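PDB 4PW0: Alpha/beta hydrolase fold protein from Chitinophaga pinensis, which probably acts as a hydrolase of the alpha/beta hydrolase fold, though its substrate is not established. Local coordinates for residues Asn84-Ile96 and Leu111-Gln123. Sequence-based numbering, arbitrary orientation.
Sequences NVAAMTADALEFI and LGGFIVQYMAHIQ
Thr89 meets the 111-122 helix with its two branches divided by chi1 -56°: CG2 stands anti to the backbone N and reaches Met119, while OG1, anti to the carbonyl carbon, lies between Ile115 and Tyr118. Thr89 CG2 comes within 3.7 Å of Met119 CB and also touches Ile122 CD1. Thr89 OG1 sits 3.6 Å from Ile115 CG2, yet its hydrogen bond runs back along its own helix, 2.8 Å to Val85 O. It approaches from above that carbonyl's plane, and Val85 O, which also takes the Thr89 N-H, is gripped twice. Thr89 is thus a knob in a hole of Ile115, Tyr118, Met119 and Ile122. Trimmed to an alanine, this position would probably open a gap beside Met119 and Ile122 and leave Val85 O without its hydroxyl donor.

One turn earlier Val85 fills the next hole. Its CG1 lies over the Ile115 backbone and Tyr118 CB, while CG2 faces Leu111 and the Phe114 ring edge. Ala86 CB meets the Tyr118 ring obliquely, 3.6 Å from Tyr118 CE2. From the other helix Met119, modelled as selenomethionine, returns the fit: bent at chi3 (-75°), it brings Met119 CE to 3.8 Å from Ala92 CB and lays SE beside Leu93 CD2. No hydrogen bond joins the helices, whose axes pass 9.1 Å apart at -74°.

The 111-122 helix follows strand 104-109 directly, the strand-to-helix step of what is probably the nucleophile elbow. On the sheet side, Phe42 of strand 39-42 touches Ala92, Ile115 and Met119; Met119 and Val116 also rest on strand 127-133, and helix 197-212 covers the N-terminal ends of both helices, touching Val85, Met88 and Leu111.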
loop_
_atom_site.group_PDB
_atom_site.type_symbol
_atom_site.label_atom_id
_atom_site.label_comp_id
_atom_site.label_asym_id
_atom_site.label_seq_id
_atom_site.Cartn_x
_atom_site.Cartn_y
_atom_site.Cartn_z
ATOM N N ASN A 84 -30.699 -5.322 3.710
ATOM C CA ASN A 84 -29.780 -5.921 2.759
ATOM C C ASN A 84 -29.012 -4.855 1.983
ATOM O O ASN A 84 -29.517 -3.756 1.689
ATOM C CB ASN A 84 -30.572 -6.843 1.802
ATOM C CG ASN A 84 -31.587 -6.106 0.937
ATOM O OD1 ASN A 84 -31.317 -5.737 -0.201
ATOM N ND2 ASN A 84 -32.757 -5.847 1.511
ATOM N N VAL A 85 -27.793 -5.235 1.579
ATOM C CA VAL A 85 -26.906 -4.339 0.853
ATOM C C VAL A 85 -27.495 -3.891 -0.486
ATOM O O VAL A 85 -27.317 -2.730 -0.878
ATOM C CB VAL A 85 -25.501 -4.972 0.686
ATOM C CG1 VAL A 85 -24.681 -4.227 -0.347
ATOM C CG2 VAL A 85 -24.781 -5.010 2.045
ATOM N N ALA A 86 -28.162 -4.795 -1.214
ATOM C CA ALA A 86 -28.674 -4.399 -2.498
ATOM C C ALA A 86 -29.637 -3.225 -2.396
ATOM O O ALA A 86 -29.579 -2.303 -3.212
ATOM C CB ALA A 86 -29.349 -5.589 -3.198
ATOM N N ALA A 87 -30.531 -3.270 -1.418
ATOM C CA ALA A 87 -31.465 -2.158 -1.210
ATOM C C ALA A 87 -30.782 -0.880 -0.746
ATOM O O ALA A 87 -31.120 0.212 -1.145
ATOM C CB ALA A 87 -32.570 -2.567 -0.238
HETATM N N MSE A 88 -29.772 -1.043 0.130
HETATM C CA MSE A 88 -29.003 0.141 0.532
HETATM C C MSE A 88 -28.306 0.809 -0.606
HETATM O O MSE A 88 -28.156 2.038 -0.639
HETATM C CB MSE A 88 -27.963 -0.247 1.580
HETATM C CG MSE A 88 -28.603 -0.740 2.877
HETATM SE SE MSE A 88 -27.202 -1.285 4.149
HETATM C CE MSE A 88 -28.361 -1.988 5.500
ATOM N N THR A 89 -27.876 0.014 -1.578
ATOM C CA THR A 89 -27.230 0.508 -2.779
ATOM C C THR A 89 -28.250 1.253 -3.657
ATOM O O THR A 89 -27.943 2.333 -4.140
ATOM C CB THR A 89 -26.569 -0.647 -3.567
ATOM O OG1 THR A 89 -25.649 -1.355 -2.718
ATOM C CG2 THR A 89 -25.822 -0.116 -4.758
ATOM N N ALA A 90 -29.442 0.669 -3.840
ATOM C CA ALA A 90 -30.496 1.342 -4.609
ATOM C C ALA A 90 -30.894 2.672 -3.977
ATOM O O ALA A 90 -31.058 3.704 -4.665
ATOM C CB ALA A 90 -31.730 0.425 -4.694
ATOM N N ASP A 91 -30.980 2.678 -2.644
ATOM C CA ASP A 91 -31.318 3.898 -1.916
ATOM C C ASP A 91 -30.233 4.965 -2.078
ATOM O O ASP A 91 -30.493 6.148 -2.351
ATOM C CB ASP A 91 -31.577 3.627 -0.441
ATOM C CG ASP A 91 -32.820 2.735 -0.191
ATOM O OD1 ASP A 91 -33.719 2.669 -1.119
ATOM O OD2 ASP A 91 -32.933 2.137 0.911
ATOM N N ALA A 92 -28.972 4.556 -1.939
ATOM C CA ALA A 92 -27.912 5.496 -2.142
ATOM C C ALA A 92 -27.924 6.105 -3.535
ATOM O O ALA A 92 -27.674 7.279 -3.718
ATOM C CB ALA A 92 -26.539 4.861 -1.864
ATOM N N LEU A 93 -28.190 5.280 -4.534
ATOM C CA LEU A 93 -28.243 5.757 -5.895
ATOM C C LEU A 93 -29.368 6.768 -6.119
ATOM O O LEU A 93 -29.156 7.751 -6.823
ATOM C CB LEU A 93 -28.392 4.572 -6.850
ATOM C CG LEU A 93 -27.111 3.790 -7.139
ATOM C CD1 LEU A 93 -27.449 2.449 -7.802
ATOM C CD2 LEU A 93 -26.164 4.609 -7.985
ATOM N N GLU A 94 -30.523 6.566 -5.486
ATOM C CA GLU A 94 -31.620 7.547 -5.646
ATOM C C GLU A 94 -31.180 8.893 -5.050
ATOM O O GLU A 94 -31.446 9.956 -5.604
ATOM C CB GLU A 94 -32.967 7.032 -5.093
ATOM C CG GLU A 94 -33.182 7.062 -3.586
ATOM C CD GLU A 94 -34.580 6.685 -3.104
ATOM O OE1 GLU A 94 -35.448 6.343 -3.949
ATOM O OE2 GLU A 94 -34.800 6.702 -1.864
ATOM N N PHE A 95 -30.466 8.851 -3.934
ATOM C CA PHE A 95 -29.945 10.041 -3.291
ATOM C C PHE A 95 -28.935 10.755 -4.158
ATOM O O PHE A 95 -29.034 11.968 -4.360
ATOM C CB PHE A 95 -29.335 9.674 -1.916
ATOM C CG PHE A 95 -28.395 10.700 -1.369
ATOM C CD1 PHE A 95 -28.837 11.939 -0.938
ATOM C CD2 PHE A 95 -27.025 10.429 -1.303
ATOM C CE1 PHE A 95 -27.944 12.878 -0.475
ATOM C CE2 PHE A 95 -26.141 11.367 -0.845
ATOM C CZ PHE A 95 -26.594 12.610 -0.445
ATOM N N ILE A 96 -27.945 10.025 -4.661
ATOM C CA ILE A 96 -26.847 10.628 -5.399
ATOM C C ILE A 96 -27.397 11.241 -6.698
ATOM O O ILE A 96 -27.040 12.360 -7.079
ATOM C CB ILE A 96 -25.792 9.565 -5.718
ATOM C CG1 ILE A 96 -25.141 9.048 -4.422
ATOM C CG2 ILE A 96 -24.759 10.123 -6.663
ATOM C CD1 ILE A 96 -24.387 7.745 -4.625
ATOM N N LEU A 111 -19.417 -1.777 6.190
ATOM C CA LEU A 111 -20.658 -1.922 5.438
ATOM C C LEU A 111 -20.643 -1.104 4.140
ATOM O O LEU A 111 -21.065 -1.576 3.074
ATOM C CB LEU A 111 -21.791 -1.453 6.337
ATOM C CG LEU A 111 -23.152 -1.342 5.682
ATOM C CD1 LEU A 111 -23.612 -2.670 5.143
ATOM C CD2 LEU A 111 -24.152 -0.802 6.701
ATOM N N GLY A 112 -20.126 0.129 4.204
ATOM C CA GLY A 112 -20.020 0.936 3.032
ATOM C C GLY A 112 -19.137 0.341 1.954
ATOM O O GLY A 112 -19.355 0.569 0.758
ATOM N N GLY A 113 -18.120 -0.420 2.374
ATOM C CA GLY A 113 -17.284 -1.130 1.433
ATOM C C GLY A 113 -18.008 -2.257 0.713
ATOM O O GLY A 113 -17.593 -2.651 -0.395
ATOM N N PHE A 114 -19.045 -2.817 1.316
ATOM C CA PHE A 114 -19.891 -3.791 0.611
ATOM C C PHE A 114 -20.765 -3.062 -0.428
ATOM O O PHE A 114 -20.865 -3.480 -1.607
ATOM C CB PHE A 114 -20.871 -4.487 1.560
ATOM C CG PHE A 114 -20.267 -5.213 2.724
ATOM C CD1 PHE A 114 -18.931 -5.581 2.783
ATOM C CD2 PHE A 114 -21.070 -5.540 3.787
ATOM C CE1 PHE A 114 -18.410 -6.223 3.905
ATOM C CE2 PHE A 114 -20.575 -6.204 4.882
ATOM C CZ PHE A 114 -19.260 -6.569 4.963
ATOM N N ILE A 115 -21.316 -1.920 -0.036
ATOM C CA ILE A 115 -22.190 -1.134 -0.924
ATOM C C ILE A 115 -21.428 -0.684 -2.163
ATOM O O ILE A 115 -21.958 -0.768 -3.294
ATOM C CB ILE A 115 -22.811 0.056 -0.162
ATOM C CG1 ILE A 115 -23.827 -0.446 0.876
ATOM C CG2 ILE A 115 -23.519 1.028 -1.126
ATOM C CD1 ILE A 115 -24.246 0.589 1.913
ATOM N N VAL A 116 -20.175 -0.243 -2.031
ATOM C CA VAL A 116 -19.487 0.257 -3.241
ATOM C C VAL A 116 -19.184 -0.885 -4.200
ATOM O O VAL A 116 -19.165 -0.658 -5.395
ATOM C CB VAL A 116 -18.218 1.064 -2.927
ATOM C CG1 VAL A 116 -18.584 2.302 -2.101
ATOM C CG2 VAL A 116 -17.120 0.256 -2.223
ATOM N N GLN A 117 -18.929 -2.091 -3.691
ATOM C CA GLN A 117 -18.734 -3.255 -4.581
ATOM C C GLN A 117 -20.030 -3.546 -5.365
ATOM O O GLN A 117 -20.003 -3.730 -6.571
ATOM C CB GLN A 117 -18.365 -4.486 -3.806
ATOM C CG GLN A 117 -16.993 -4.466 -3.152
ATOM C CD GLN A 117 -16.806 -5.683 -2.277
ATOM O OE1 GLN A 117 -16.762 -6.813 -2.775
ATOM N NE2 GLN A 117 -16.655 -5.463 -0.986
ATOM N N TYR A 118 -21.151 -3.596 -4.653
ATOM C CA TYR A 118 -22.422 -3.887 -5.283
ATOM C C TYR A 118 -22.773 -2.785 -6.291
ATOM O O TYR A 118 -23.258 -3.063 -7.404
ATOM C CB TYR A 118 -23.520 -4.106 -4.236
ATOM C CG TYR A 118 -24.738 -4.766 -4.839
ATOM C CD1 TYR A 118 -24.711 -6.105 -5.152
ATOM C CD2 TYR A 118 -25.860 -4.058 -5.155
ATOM C CE1 TYR A 118 -25.779 -6.733 -5.767
ATOM C CE2 TYR A 118 -26.954 -4.682 -5.786
ATOM C CZ TYR A 118 -26.912 -6.004 -6.065
ATOM O OH TYR A 118 -27.995 -6.617 -6.683
HETATM N N MSE A 119 -22.534 -1.531 -5.935
HETATM C CA MSE A 119 -22.819 -0.399 -6.826
HETATM C C MSE A 119 -22.008 -0.471 -8.086
HETATM O O MSE A 119 -22.503 -0.163 -9.186
HETATM C CB MSE A 119 -22.554 0.944 -6.122
HETATM C CG MSE A 119 -23.215 2.114 -6.848
HETATM SE SE MSE A 119 -22.940 3.807 -5.944
HETATM C CE MSE A 119 -24.208 3.488 -4.533
ATOM N N ALA A 120 -20.746 -0.859 -7.968
ATOM C CA ALA A 120 -19.910 -0.984 -9.141
ATOM C C ALA A 120 -20.409 -2.096 -10.064
ATOM O O ALA A 120 -20.216 -2.016 -11.309
ATOM C CB ALA A 120 -18.462 -1.269 -8.714
ATOM N N HIS A 121 -21.008 -3.115 -9.485
ATOM C CA HIS A 121 -21.618 -4.188 -10.240
ATOM C C HIS A 121 -22.864 -3.747 -11.010
ATOM O O HIS A 121 -22.981 -4.012 -12.236
ATOM C CB HIS A 121 -21.941 -5.407 -9.364
ATOM C CG HIS A 121 -22.716 -6.455 -10.083
ATOM N ND1 HIS A 121 -22.241 -7.079 -11.214
ATOM C CD2 HIS A 121 -23.953 -6.957 -9.859
ATOM C CE1 HIS A 121 -23.156 -7.928 -11.658
ATOM N NE2 HIS A 121 -24.203 -7.877 -10.851
ATOM N N ILE A 122 -23.762 -3.029 -10.327
ATOM C CA ILE A 122 -25.035 -2.675 -10.952
ATOM C C ILE A 122 -25.014 -1.400 -11.782
ATOM O O ILE A 122 -25.867 -1.233 -12.693
ATOM C CB ILE A 122 -26.232 -2.683 -9.967
ATOM C CG1 ILE A 122 -26.144 -1.602 -8.902
ATOM C CG2 ILE A 122 -26.427 -4.084 -9.393
ATOM C CD1 ILE A 122 -27.444 -1.411 -8.132
ATOM N N GLN A 123 -24.148 -0.451 -11.409
ATOM C CA GLN A 123 -24.050 0.823 -12.063
ATOM C C GLN A 123 -22.609 1.200 -12.389
ATOM O O GLN A 123 -22.144 2.267 -12.002
ATOM C CB GLN A 123 -24.745 1.909 -11.293
ATOM C CG GLN A 123 -26.257 1.875 -11.366
ATOM C CD GLN A 123 -26.814 2.269 -12.726
ATOM O OE1 GLN A 123 -26.162 2.876 -13.576
ATOM N NE2 GLN A 123 -28.033 1.932 -12.919
#